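Long-range contacts in uncharacterized protein (Methanothermobacter thermautotrophicus, PDB 1L1S), which is of unknown function but belongs to the DsrE/DsrF-like family, whose name-giving members take part in sulfur metabolism: residues 5-11 against 36-42; 22-26 against 58-62; 46-51 against 81-87. One frame throughout, in Å; residues are numbered along the deposited sequence.

Contact 1 lies at the heart of the fold, where strands 4-10 and 35-41 run side by side in a parallel sheet. Contact 2 sits about 11 Å from it, centre to centre, and pairs helix 15-31 with helix 56-64. The two meet directly, for Phe8, Ile37 and Val39 of the strands pack against Asn24 and Val25 of the helix. Contact 3 joins two loops about 16 Å from either centre. Val46 and Leu49 reach Ala41 of contact 1, and Leu87 packs on Val59 of contact 2. Along the chain contact 1 closes before contact 3 opens, while contact 2 interleaves with both. Direct contacts thus tie sheet, two helices and C-terminal-end loops into one alpha/beta domain.

Contact 1 (5-11 against 36-42); sequences RVVFHID and RIEVVAY
Glu38 O accepts a hydrogen bond from Phe8 N at 2.7 Å, the shortest between strands 5-10 and 36-41. Five more backbone bonds continue it, from Val6 N to Arg36 O through to Tyr42 N to Ile10 O. Val6, Phe8 and Ile10 share one face of the sheet with Ile37, Val39 and Ala41. There Ile37 CG2 meets the edge of the Phe8 ring, 3.7 Å from CD1, and Ile10 CG2 rests on Ala41 CB at 3.5 Å. On the other face Val7 CG2 presses on Val40 CG2 at 3.5 Å, a tight fit. With CG anti to the backbone N (chi1 166°), the His9 ring reaches toward the C-terminal ends of the strands. His9 NE2 gives a hydrogen bond to Asp11 OD1 at 3.1 Å, meeting it from above the carboxylate plane, and ND1 bonds to Tyr110 OH. The His9 and Tyr42 rings lie obliquely, planes 32° apart, with His9 NE2 2.9 Å from Tyr42 OH. Asp11 CB sits over a face of the Tyr42 ring in a CH-pi contact. Leu20 of the second subunit packs on Asp11 and Tyr42. Helix 15-31 connects the two strands, completing a beta-alpha-beta unit of a parallel alpha/beta fold.

Contact 2 (22-26 against 58-62); sequences ISNVR and DVSEL
Arg26 NH2 donates to Asp58 OD1 at 2.8 Å, in a salt bridge with an N-H...O angle of 160°. The carboxylate oxygen lies at the edge of the guanidinium, near its plane, and is met on its anti side. The two flat groups are turned 69° apart. Arg26 NH2 also makes a longer salt bridge to Glu61 OE2, at 3.5 Å, so one nitrogen ties two acids one helical turn apart. The Arg26 chain is extended from CG to NE and reaches across to helix 56-64. Arg26 CG rests on Leu62 CD2 at 4.0 Å. With an alanine here in place of the arginine, Asp58 and Glu61 would probably be left without their shared positive partner, and the CD2 side of Leu62 would lose its cover. Beneath the charges, Val25 CG1 touches Leu62 CD2, also at 4.0 Å. Ile22 sends CD1 against the Asp58 carboxylate, 3.7 Å from OD2. Further in, Val25 packs on Phe8, Ile37 and Val39, and Leu62 on Phe69, which seats both helices on the sheet. The axes of segments 22-26 and 58-62 come within 11.7 Å, at 17°. Two nearly parallel helices on one face of a parallel sheet are characteristic of a layered alpha/beta fold.

Contact 3 (46-51 against 81-87); sequences VNVLRR and MDGDDLL
Leu87 N bonds to Leu49 O at 3.0 Å, with an N-H...O angle of 179°. Arg51 N bonds to Asp85 O, also at 3.0 Å, and between these backbone bonds Arg50 and Leu86 form a single beta bridge. Side-chain bonds come next. Arg51 turns both end nitrogens onto Asp84 O, NH1 at 2.8 Å and NH2 at 3.1 Å, and the oxygen lies near the guanidinium plane. The bend at chi3 (-64°) brings the group round to this carbonyl. A water takes a weak bond from Arg50 NH1 and donates to Asp85 O at 3.0 Å. Met81, present as selenomethionine, lays its side chain across Arg50. Met81 CG lies over one face of the Arg50 guanidinium, 3.6 Å from NH2. Nonpolar packing follows beyond the selenium, where Met81 CE reaches Val46 CG2 at 3.8 Å; it also touches Asn47 OD1. Leu49 CB faces Leu86 CD2 at 4.2 Å, and both leucines continue inward onto Ala71 of strand 68-72. Within 81-87, Asp82 N donates to Asp85 OD2. The contact is loop-to-loop packing beyond the C-terminal ends of strands 35-41 and 68-72, the end of the sheet where connecting loops gather in a parallel alpha/beta fold.

Contact 1 (5-11 against 36-42)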
ATOM      1  N   ARG A   5       0.139  16.451   5.074  1.00 22.35           N
ATOM      2  CA  ARG A   5      -0.585  15.598   6.007  1.00 21.53           C
ATOM      3  C   ARG A   5      -0.513  14.176   5.478  1.00 20.10           C
ATOM      4  O   ARG A   5      -0.893  13.904   4.331  1.00 19.69           O
ATOM      5  CB  ARG A   5      -2.042  16.041   6.093  1.00 21.83           C
ATOM      6  CG  ARG A   5      -2.241  17.447   6.643  1.00 24.00           C
ATOM      7  CD  ARG A   5      -3.694  17.845   6.470  1.00 25.29           C
ATOM      8  NE  ARG A   5      -4.044  17.807   5.056  1.00 27.05           N
ATOM      9  CZ  ARG A   5      -5.283  17.875   4.584  1.00 28.50           C
ATOM     10  NH1 ARG A   5      -6.311  17.987   5.415  1.00 27.82           N
ATOM     11  NH2 ARG A   5      -5.485  17.823   3.276  1.00 29.61           N
ATOM     12  N   VAL A   6      -0.041  13.265   6.314  1.00 18.17           N
ATOM     13  CA  VAL A   6       0.099  11.884   5.894  1.00 16.43           C
ATOM     14  C   VAL A   6      -0.209  10.876   6.990  1.00 15.62           C
ATOM     15  O   VAL A   6       0.134  11.062   8.160  1.00 14.62           O
ATOM     16  CB  VAL A   6       1.540  11.640   5.342  1.00 17.27           C
ATOM     17  CG1 VAL A   6       2.552  12.190   6.294  1.00 17.41           C
ATOM     18  CG2 VAL A   6       1.799  10.151   5.116  1.00 15.17           C
ATOM     19  N   VAL A   7      -0.868   9.799   6.589  1.00 14.82           N
ATOM     20  CA  VAL A   7      -1.210   8.732   7.502  1.00 14.41           C
ATOM     21  C   VAL A   7      -0.547   7.440   7.020  1.00 14.06           C
ATOM     22  O   VAL A   7      -0.678   7.056   5.841  1.00 13.58           O
ATOM     23  CB  VAL A   7      -2.758   8.541   7.591  1.00 15.53           C
ATOM     24  CG1 VAL A   7      -3.347   8.333   6.212  1.00 15.15           C
ATOM     25  CG2 VAL A   7      -3.090   7.351   8.473  1.00 15.86           C
ATOM     26  N   PHE A   8       0.188   6.799   7.927  1.00 13.33           N
ATOM     27  CA  PHE A   8       0.860   5.533   7.640  1.00 12.53           C
ATOM     28  C   PHE A   8      -0.034   4.394   8.049  1.00 13.18           C
ATOM     29  O   PHE A   8      -0.837   4.519   8.970  1.00 12.62           O
ATOM     30  CB  PHE A   8       2.177   5.397   8.388  1.00 12.44           C
ATOM     31  CG  PHE A   8       3.282   6.235   7.826  1.00 11.89           C
ATOM     32  CD1 PHE A   8       3.355   7.586   8.110  1.00 11.82           C
ATOM     33  CD2 PHE A   8       4.267   5.659   7.024  1.00 13.08           C
ATOM     34  CE1 PHE A   8       4.404   8.366   7.605  1.00 14.54           C
ATOM     35  CE2 PHE A   8       5.320   6.419   6.512  1.00 12.40           C
ATOM     36  CZ  PHE A   8       5.390   7.773   6.804  1.00 14.09           C
ATOM     37  N   HIS A   9       0.125   3.278   7.359  1.00 13.14           N
ATOM     38  CA  HIS A   9      -0.685   2.096   7.597  1.00 14.19           C
ATOM     39  C   HIS A   9       0.216   0.905   7.839  1.00 15.19           C
ATOM     40  O   HIS A   9       1.066   0.595   7.018  1.00 15.46           O
ATOM     41  CB  HIS A   9      -1.567   1.883   6.359  1.00 14.59           C
ATOM     42  CG  HIS A   9      -2.233   0.546   6.272  1.00 15.79           C
ATOM     43  ND1 HIS A   9      -2.997   0.181   5.183  1.00 15.69           N
ATOM     44  CD2 HIS A   9      -2.240  -0.521   7.108  1.00 16.61           C
ATOM     45  CE1 HIS A   9      -3.443  -1.050   5.348  1.00 14.45           C
ATOM     46  NE2 HIS A   9      -2.999  -1.501   6.507  1.00 17.21           N
ATOM     47  N   ILE A  10       0.045   0.261   8.984  1.00 15.62           N
ATOM     48  CA  ILE A  10       0.813  -0.936   9.287  1.00 16.33           C
ATOM     49  C   ILE A  10      -0.118  -1.974   9.917  1.00 17.16           C
ATOM     50  O   ILE A  10      -0.864  -1.665  10.838  1.00 17.64           O
ATOM     51  CB  ILE A  10       1.990  -0.623  10.221  1.00 16.95           C
ATOM     52  CG1 ILE A  10       2.871  -1.857  10.367  1.00 17.55           C
ATOM     53  CG2 ILE A  10       1.494  -0.127  11.580  1.00 16.18           C
ATOM     54  CD1 ILE A  10       4.122  -1.574  11.169  1.00 18.81           C
ATOM     55  N   ASP A  11      -0.105  -3.194   9.392  1.00 17.50           N
ATOM     56  CA  ASP A  11      -0.950  -4.245   9.942  1.00 18.94           C
ATOM     57  C   ASP A  11      -0.185  -5.537  10.241  1.00 20.68           C
ATOM     58  O   ASP A  11      -0.780  -6.605  10.384  1.00 21.19           O
ATOM     59  CB  ASP A  11      -2.149  -4.518   9.013  1.00 18.21           C
ATOM     60  CG  ASP A  11      -1.738  -4.782   7.559  1.00 17.95           C
ATOM     61  OD1 ASP A  11      -2.577  -4.553   6.653  1.00 18.60           O
ATOM     62  OD2 ASP A  11      -0.596  -5.220   7.311  1.00 16.63           O
ATOM     63  N   ARG A  36       2.204  16.858   9.128  1.00 23.92           N
ATOM     64  CA  ARG A  36       1.407  16.296  10.191  1.00 24.17           C
ATOM     65  C   ARG A  36       1.361  14.789   9.895  1.00 23.13           C
ATOM     66  O   ARG A  36       1.022  14.372   8.783  1.00 21.53           O
ATOM     67  CB  ARG A  36       0.019  16.925  10.153  1.00 26.21           C
ATOM     68  CG  ARG A  36      -0.884  16.511  11.275  1.00 28.52           C
ATOM     69  CD  ARG A  36      -2.122  17.374  11.284  1.00 30.48           C
ATOM     70  NE  ARG A  36      -3.073  16.893  12.280  1.00 32.74           N
ATOM     71  CZ  ARG A  36      -4.357  17.211  12.294  1.00 33.44           C
ATOM     72  NH1 ARG A  36      -4.852  18.022  11.363  1.00 33.46           N
ATOM     73  NH2 ARG A  36      -5.152  16.692  13.221  1.00 35.04           N
ATOM     74  N   ILE A  37       1.724  13.978  10.882  1.00 21.15           N
ATOM     75  CA  ILE A  37       1.749  12.535  10.690  1.00 19.42           C
ATOM     76  C   ILE A  37       0.916  11.697  11.661  1.00 19.54           C
ATOM     77  O   ILE A  37       0.956  11.916  12.871  1.00 18.85           O
ATOM     78  CB  ILE A  37       3.177  11.979  10.814  1.00 18.94           C
ATOM     79  CG1 ILE A  37       4.152  12.748   9.916  1.00 18.70           C
ATOM     80  CG2 ILE A  37       3.177  10.495  10.456  1.00 17.60           C
ATOM     81  CD1 ILE A  37       5.594  12.203  10.001  1.00 18.24           C
ATOM     82  N   GLU A  38       0.207  10.708  11.114  1.00 18.34           N
ATOM     83  CA  GLU A  38      -0.565   9.768  11.915  1.00 17.08           C
ATOM     84  C   GLU A  38      -0.192   8.362  11.492  1.00 15.93           C
ATOM     85  O   GLU A  38       0.013   8.094  10.311  1.00 16.04           O
ATOM     86  CB  GLU A  38      -2.069   9.958  11.734  1.00 17.87           C
ATOM     87  CG  GLU A  38      -2.581  11.297  12.246  1.00 20.22           C
ATOM     88  CD  GLU A  38      -4.097  11.341  12.333  1.00 20.90           C
ATOM     89  OE1 GLU A  38      -4.759  10.607  11.559  1.00 20.23           O
ATOM     90  OE2 GLU A  38      -4.620  12.114  13.168  1.00 21.26           O
ATOM     91  N   VAL A  39      -0.090   7.466  12.466  1.00 15.21           N
ATOM     92  CA  VAL A  39       0.247   6.078  12.201  1.00 14.47           C
ATOM     93  C   VAL A  39      -0.907   5.195  12.678  1.00 15.98           C
ATOM     94  O   VAL A  39      -1.196   5.114  13.880  1.00 15.29           O
ATOM     95  CB  VAL A  39       1.535   5.660  12.934  1.00 15.14           C
ATOM     96  CG1 VAL A  39       1.836   4.214  12.659  1.00 13.24           C
ATOM     97  CG2 VAL A  39       2.702   6.519  12.486  1.00 14.10           C
ATOM     98  N   VAL A  40      -1.560   4.541  11.720  1.00 15.29           N
ATOM     99  CA  VAL A  40      -2.678   3.666  12.004  1.00 15.40           C
ATOM    100  C   VAL A  40      -2.224   2.216  11.947  1.00 16.98           C
ATOM    101  O   VAL A  40      -1.792   1.719  10.898  1.00 16.66           O
ATOM    102  CB  VAL A  40      -3.821   3.859  10.984  1.00 16.14           C
ATOM    103  CG1 VAL A  40      -4.974   2.894  11.302  1.00 13.56           C
ATOM    104  CG2 VAL A  40      -4.306   5.297  11.011  1.00 13.78           C
ATOM    105  N   ALA A  41      -2.340   1.539  13.081  1.00 17.48           N
ATOM    106  CA  ALA A  41      -1.932   0.157  13.192  1.00 19.81           C
ATOM    107  C   ALA A  41      -3.113  -0.713  13.578  1.00 21.81           C
ATOM    108  O   ALA A  41      -3.838  -0.391  14.527  1.00 24.50           O
ATOM    109  CB  ALA A  41      -0.843   0.031  14.243  1.00 19.41           C
ATOM    110  N   TYR A  42      -3.335  -1.793  12.838  1.00 21.66           N
ATOM    111  CA  TYR A  42      -4.411  -2.706  13.192  1.00 22.26           C
ATOM    112  C   TYR A  42      -3.928  -4.142  12.999  1.00 21.58           C
ATOM    113  O   TYR A  42      -2.802  -4.356  12.556  1.00 21.58           O
ATOM    114  CB  TYR A  42      -5.705  -2.391  12.419  1.00 22.41           C
ATOM    115  CG  TYR A  42      -5.650  -2.469  10.906  1.00 23.56           C
ATOM    116  CD1 TYR A  42      -5.751  -3.696  10.244  1.00 24.85           C
ATOM    117  CD2 TYR A  42      -5.554  -1.311  10.135  1.00 23.63           C
ATOM    118  CE1 TYR A  42      -5.766  -3.765   8.844  1.00 25.09           C
ATOM    119  CE2 TYR A  42      -5.565  -1.368   8.731  1.00 25.28           C
ATOM    120  CZ  TYR A  42      -5.672  -2.598   8.095  1.00 26.81           C
ATOM    121  OH  TYR A  42      -5.680  -2.664   6.709  1.00 29.18           O
TER

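Contact 2 (22-26 against 58-62)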
ATOM      1  N   ILE A  22       9.076   3.118  11.257  1.00 19.08           N
ATOM      2  CA  ILE A  22       9.737   4.059  12.152  1.00 20.00           C
ATOM      3  C   ILE A  22      10.718   4.934  11.375  1.00 19.81           C
ATOM      4  O   ILE A  22      10.708   6.151  11.500  1.00 18.74           O
ATOM      5  CB  ILE A  22      10.503   3.312  13.252  1.00 21.37           C
ATOM      6  CG1 ILE A  22       9.507   2.576  14.155  1.00 22.12           C
ATOM      7  CG2 ILE A  22      11.361   4.299  14.059  1.00 20.87           C
ATOM      8  CD1 ILE A  22      10.168   1.661  15.146  1.00 23.90           C
ATOM      9  N   SER A  23      11.560   4.285  10.577  1.00 19.82           N
ATOM     10  CA  SER A  23      12.540   4.977   9.766  1.00 21.45           C
ATOM     11  C   SER A  23      11.857   5.932   8.806  1.00 21.02           C
ATOM     12  O   SER A  23      12.297   7.069   8.643  1.00 21.06           O
ATOM     13  CB  SER A  23      13.380   3.975   8.975  1.00 22.98           C
ATOM     14  OG  SER A  23      14.022   4.627   7.887  1.00 27.43           O
ATOM     15  N   ASN A  24      10.785   5.473   8.166  1.00 20.75           N
ATOM     16  CA  ASN A  24      10.054   6.326   7.228  1.00 20.13           C
ATOM     17  C   ASN A  24       9.455   7.553   7.932  1.00 19.72           C
ATOM     18  O   ASN A  24       9.453   8.653   7.379  1.00 18.22           O
ATOM     19  CB  ASN A  24       8.945   5.532   6.536  1.00 21.93           C
ATOM     20  CG  ASN A  24       9.493   4.483   5.586  1.00 23.51           C
ATOM     21  OD1 ASN A  24      10.637   4.566   5.157  1.00 25.50           O
ATOM     22  ND2 ASN A  24       8.674   3.501   5.244  1.00 24.52           N
ATOM     23  N   VAL A  25       8.943   7.372   9.147  1.00 19.08           N
ATOM     24  CA  VAL A  25       8.368   8.501   9.895  1.00 20.04           C
ATOM     25  C   VAL A  25       9.433   9.562  10.207  1.00 20.50           C
ATOM     26  O   VAL A  25       9.203  10.753  10.028  1.00 19.64           O
ATOM     27  CB  VAL A  25       7.732   8.032  11.224  1.00 19.49           C
ATOM     28  CG1 VAL A  25       7.444   9.227  12.134  1.00 19.28           C
ATOM     29  CG2 VAL A  25       6.437   7.266  10.920  1.00 20.96           C
ATOM     30  N   ARG A  26      10.598   9.124  10.663  1.00 21.32           N
ATOM     31  CA  ARG A  26      11.677  10.053  10.975  1.00 23.52           C
ATOM     32  C   ARG A  26      12.210  10.731   9.715  1.00 23.74           C
ATOM     33  O   ARG A  26      12.436  11.935   9.705  1.00 22.97           O
ATOM     34  CB  ARG A  26      12.806   9.319  11.695  1.00 24.56           C
ATOM     35  CG  ARG A  26      12.462   8.958  13.122  1.00 25.40           C
ATOM     36  CD  ARG A  26      13.586   8.206  13.816  1.00 26.38           C
ATOM     37  NE  ARG A  26      13.259   7.994  15.224  1.00 27.99           N
ATOM     38  CZ  ARG A  26      13.445   6.852  15.880  1.00 28.88           C
ATOM     39  NH1 ARG A  26      13.966   5.799  15.265  1.00 29.42           N
ATOM     40  NH2 ARG A  26      13.081   6.757  17.151  1.00 29.94           N
ATOM     41  N   ASP A  58      10.636   3.875  20.898  1.00 26.16           N
ATOM     42  CA  ASP A  58      10.458   4.550  19.620  1.00 26.18           C
ATOM     43  C   ASP A  58       9.077   5.188  19.544  1.00 24.97           C
ATOM     44  O   ASP A  58       8.939   6.346  19.133  1.00 24.60           O
ATOM     45  CB  ASP A  58      10.654   3.567  18.457  1.00 27.86           C
ATOM     46  CG  ASP A  58      12.115   3.212  18.234  1.00 29.87           C
ATOM     47  OD1 ASP A  58      12.956   4.134  18.230  1.00 31.16           O
ATOM     48  OD2 ASP A  58      12.428   2.018  18.050  1.00 31.86           O
ATOM     49  N   VAL A  59       8.052   4.453  19.962  1.00 23.98           N
ATOM     50  CA  VAL A  59       6.703   5.012  19.914  1.00 24.57           C
ATOM     51  C   VAL A  59       6.515   6.216  20.836  1.00 24.77           C
ATOM     52  O   VAL A  59       5.948   7.224  20.422  1.00 23.43           O
ATOM     53  CB  VAL A  59       5.640   3.950  20.240  1.00 23.75           C
ATOM     54  CG1 VAL A  59       4.275   4.590  20.363  1.00 24.31           C
ATOM     55  CG2 VAL A  59       5.613   2.917  19.152  1.00 23.93           C
ATOM     56  N   SER A  60       6.998   6.130  22.075  1.00 25.50           N
ATOM     57  CA  SER A  60       6.829   7.257  22.993  1.00 27.08           C
ATOM     58  C   SER A  60       7.591   8.479  22.494  1.00 27.04           C
ATOM     59  O   SER A  60       7.075   9.595  22.524  1.00 26.31           O
ATOM     60  CB  SER A  60       7.293   6.901  24.405  1.00 27.69           C
ATOM     61  OG  SER A  60       8.705   6.941  24.497  1.00 32.29           O
ATOM     62  N   GLU A  61       8.812   8.267  22.015  1.00 27.66           N
ATOM     63  CA  GLU A  61       9.608   9.376  21.512  1.00 29.03           C
ATOM     64  C   GLU A  61       8.946  10.111  20.345  1.00 28.29           C
ATOM     65  O   GLU A  61       8.875  11.338  20.350  1.00 29.03           O
ATOM     66  CB  GLU A  61      10.981   8.892  21.071  1.00 31.95           C
ATOM     67  CG  GLU A  61      11.768   9.960  20.347  1.00 36.64           C
ATOM     68  CD  GLU A  61      13.150   9.496  19.961  1.00 40.42           C
ATOM     69  OE1 GLU A  61      13.909  10.319  19.402  1.00 43.00           O
ATOM     70  OE2 GLU A  61      13.480   8.311  20.219  1.00 41.63           O
ATOM     71  N   LEU A  62       8.466   9.368  19.345  1.00 26.89           N
ATOM     72  CA  LEU A  62       7.825  10.002  18.189  1.00 25.37           C
ATOM     73  C   LEU A  62       6.522  10.698  18.558  1.00 24.61           C
ATOM     74  O   LEU A  62       6.111  11.665  17.906  1.00 24.23           O
ATOM     75  CB  LEU A  62       7.567   8.972  17.082  1.00 23.90           C
ATOM     76  CG  LEU A  62       8.836   8.490  16.375  1.00 23.37           C
ATOM     77  CD1 LEU A  62       8.560   7.282  15.502  1.00 22.45           C
ATOM     78  CD2 LEU A  62       9.385   9.621  15.557  1.00 22.38           C
TER

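Contact 3 (46-51 against 81-87)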
ATOM      1  N   VAL A  46      -1.114  -3.790  15.837  1.00 22.45           N
ATOM      2  CA  VAL A  46      -1.320  -3.113  17.114  1.00 21.98           C
ATOM      3  C   VAL A  46      -0.335  -3.553  18.203  1.00 21.35           C
ATOM      4  O   VAL A  46      -0.082  -2.799  19.150  1.00 19.76           O
ATOM      5  CB  VAL A  46      -2.753  -3.277  17.621  1.00 22.92           C
ATOM      6  CG1 VAL A  46      -3.714  -2.715  16.581  1.00 25.10           C
ATOM      7  CG2 VAL A  46      -3.047  -4.732  17.925  1.00 24.42           C
ATOM      8  N   ASN A  47       0.228  -4.752  18.076  1.00 20.56           N
ATOM      9  CA  ASN A  47       1.186  -5.213  19.073  1.00 21.75           C
ATOM     10  C   ASN A  47       2.322  -4.204  19.222  1.00 21.79           C
ATOM     11  O   ASN A  47       2.965  -4.125  20.262  1.00 22.71           O
ATOM     12  CB  ASN A  47       1.747  -6.588  18.701  1.00 22.70           C
ATOM     13  CG  ASN A  47       0.685  -7.670  18.726  1.00 23.71           C
ATOM     14  OD1 ASN A  47      -0.260  -7.597  19.510  1.00 24.86           O
ATOM     15  ND2 ASN A  47       0.842  -8.685  17.881  1.00 23.63           N
ATOM     16  N   VAL A  48       2.554  -3.417  18.178  1.00 21.63           N
ATOM     17  CA  VAL A  48       3.603  -2.413  18.216  1.00 21.11           C
ATOM     18  C   VAL A  48       3.264  -1.271  19.166  1.00 21.17           C
ATOM     19  O   VAL A  48       4.157  -0.590  19.677  1.00 20.66           O
ATOM     20  CB  VAL A  48       3.857  -1.829  16.815  1.00 21.06           C
ATOM     21  CG1 VAL A  48       4.665  -0.545  16.925  1.00 20.81           C
ATOM     22  CG2 VAL A  48       4.611  -2.847  15.966  1.00 19.98           C
ATOM     23  N   LEU A  49       1.975  -1.065  19.406  1.00 21.11           N
ATOM     24  CA  LEU A  49       1.541   0.012  20.280  1.00 22.36           C
ATOM     25  C   LEU A  49       1.321  -0.415  21.741  1.00 23.84           C
ATOM     26  O   LEU A  49       0.881   0.394  22.553  1.00 23.89           O
ATOM     27  CB  LEU A  49       0.259   0.637  19.718  1.00 22.32           C
ATOM     28  CG  LEU A  49       0.280   1.042  18.234  1.00 21.96           C
ATOM     29  CD1 LEU A  49      -1.020   1.740  17.870  1.00 20.53           C
ATOM     30  CD2 LEU A  49       1.475   1.964  17.971  1.00 22.54           C
ATOM     31  N   ARG A  50       1.620  -1.675  22.064  1.00 25.07           N
ATOM     32  CA  ARG A  50       1.457  -2.200  23.432  1.00 26.87           C
ATOM     33  C   ARG A  50       2.463  -1.576  24.396  1.00 27.79           C
ATOM     34  O   ARG A  50       3.555  -1.192  23.997  1.00 27.18           O
ATOM     35  CB  ARG A  50       1.690  -3.712  23.476  1.00 27.27           C
ATOM     36  CG  ARG A  50       0.575  -4.599  22.980  1.00 29.63           C
ATOM     37  CD  ARG A  50       1.041  -6.055  23.003  1.00 31.61           C
ATOM     38  NE  ARG A  50      -0.064  -6.984  23.204  1.00 35.44           N
ATOM     39  CZ  ARG A  50      -0.687  -7.170  24.366  1.00 36.50           C
ATOM     40  NH1 ARG A  50      -0.308  -6.505  25.447  1.00 37.71           N
ATOM     41  NH2 ARG A  50      -1.722  -7.991  24.440  1.00 37.38           N
ATOM     42  N   ARG A  51       2.104  -1.509  25.674  1.00 29.68           N
ATOM     43  CA  ARG A  51       3.015  -0.959  26.672  1.00 31.25           C
ATOM     44  C   ARG A  51       4.266  -1.841  26.793  1.00 31.57           C
ATOM     45  O   ARG A  51       5.375  -1.339  26.953  1.00 31.20           O
ATOM     46  CB  ARG A  51       2.328  -0.858  28.043  1.00 32.12           C
ATOM     47  CG  ARG A  51       3.234  -0.265  29.130  1.00 33.25           C
ATOM     48  CD  ARG A  51       2.555  -0.164  30.505  1.00 34.51           C
ATOM     49  NE  ARG A  51       1.422   0.760  30.508  1.00 34.80           N
ATOM     50  CZ  ARG A  51       0.155   0.402  30.332  1.00 35.02           C
ATOM     51  NH1 ARG A  51      -0.158  -0.876  30.143  1.00 36.20           N
ATOM     52  NH2 ARG A  51      -0.800   1.327  30.335  1.00 34.81           N
HETATM   53  N   MSE A  81      -7.733  -7.129  23.866  1.00 42.45           N
HETATM   54  CA  MSE A  81      -6.980  -5.971  24.305  1.00 40.83           C
HETATM   55  C   MSE A  81      -7.957  -4.842  24.569  1.00 39.64           C
HETATM   56  O   MSE A  81      -9.065  -4.829  24.024  1.00 39.73           O
HETATM   57  CB  MSE A  81      -5.993  -5.522  23.220  1.00 41.44           C
HETATM   58  CG  MSE A  81      -4.565  -5.973  23.425  1.00 42.74           C
HETATM   59 SE   MSE A  81      -3.423  -5.417  21.929  1.00 44.15          SE
HETATM   60  CE  MSE A  81      -3.606  -7.043  20.888  1.00 44.96           C
ATOM     61  N   ASP A  82      -7.558  -3.907  25.422  1.00 37.78           N
ATOM     62  CA  ASP A  82      -8.379  -2.739  25.693  1.00 36.67           C
ATOM     63  C   ASP A  82      -7.381  -1.594  25.813  1.00 34.69           C
ATOM     64  O   ASP A  82      -6.184  -1.836  25.756  1.00 34.30           O
ATOM     65  CB  ASP A  82      -9.216  -2.927  26.971  1.00 38.39           C
ATOM     66  CG  ASP A  82      -8.470  -2.556  28.240  1.00 39.09           C
ATOM     67  OD1 ASP A  82      -9.149  -2.195  29.223  1.00 40.49           O
ATOM     68  OD2 ASP A  82      -7.227  -2.628  28.269  1.00 40.13           O
ATOM     69  N   GLY A  83      -7.856  -0.365  25.964  1.00 33.62           N
ATOM     70  CA  GLY A  83      -6.960   0.781  26.058  1.00 32.66           C
ATOM     71  C   GLY A  83      -5.912   0.760  27.161  1.00 32.55           C
ATOM     72  O   GLY A  83      -4.905   1.478  27.082  1.00 31.62           O
ATOM     73  N   ASP A  84      -6.153  -0.046  28.194  1.00 32.05           N
ATOM     74  CA  ASP A  84      -5.236  -0.168  29.322  1.00 32.05           C
ATOM     75  C   ASP A  84      -3.960  -0.895  28.915  1.00 30.81           C
ATOM     76  O   ASP A  84      -2.931  -0.760  29.574  1.00 30.09           O
ATOM     77  CB  ASP A  84      -5.916  -0.921  30.476  1.00 33.54           C
ATOM     78  CG  ASP A  84      -6.675   0.005  31.420  1.00 35.46           C
ATOM     79  OD1 ASP A  84      -7.220   1.029  30.963  1.00 36.96           O
ATOM     80  OD2 ASP A  84      -6.735  -0.296  32.628  1.00 37.26           O
ATOM     81  N   ASP A  85      -4.032  -1.658  27.830  1.00 29.23           N
ATOM     82  CA  ASP A  85      -2.877  -2.408  27.343  1.00 29.39           C
ATOM     83  C   ASP A  85      -1.954  -1.557  26.459  1.00 28.96           C
ATOM     84  O   ASP A  85      -0.811  -1.936  26.203  1.00 28.52           O
ATOM     85  CB  ASP A  85      -3.330  -3.631  26.532  1.00 29.54           C
ATOM     86  CG  ASP A  85      -4.258  -4.553  27.313  1.00 30.78           C
ATOM     87  OD1 ASP A  85      -3.901  -4.966  28.440  1.00 30.76           O
ATOM     88  OD2 ASP A  85      -5.346  -4.871  26.789  1.00 30.18           O
ATOM     89  N   LEU A  86      -2.449  -0.409  26.003  1.00 28.30           N
ATOM     90  CA  LEU A  86      -1.683   0.464  25.121  1.00 28.97           C
ATOM     91  C   LEU A  86      -0.762   1.434  25.830  1.00 29.09           C
ATOM     92  O   LEU A  86      -1.057   1.906  26.929  1.00 29.09           O
ATOM     93  CB  LEU A  86      -2.629   1.261  24.219  1.00 28.29           C
ATOM     94  CG  LEU A  86      -3.628   0.412  23.442  1.00 28.75           C
ATOM     95  CD1 LEU A  86      -4.731   1.298  22.931  1.00 29.06           C
ATOM     96  CD2 LEU A  86      -2.927  -0.325  22.304  1.00 28.42           C
ATOM     97  N   LEU A  87       0.358   1.728  25.178  1.00 29.30           N
ATOM     98  CA  LEU A  87       1.338   2.669  25.702  1.00 29.18           C
ATOM     99  C   LEU A  87       0.662   4.039  25.828  1.00 29.28           C
ATOM    100  O   LEU A  87      -0.263   4.351  25.079  1.00 28.20           O
ATOM    101  CB  LEU A  87       2.522   2.755  24.736  1.00 29.74           C
ATOM    102  CG  LEU A  87       3.756   3.533  25.197  1.00 31.40           C
ATOM    103  CD1 LEU A  87       4.524   2.713  26.224  1.00 31.37           C
ATOM    104  CD2 LEU A  87       4.643   3.845  23.993  1.00 31.54           C
TER
HETATM  105  O   HOH W   1       0.597  -4.416  27.027  1.00 26.77           O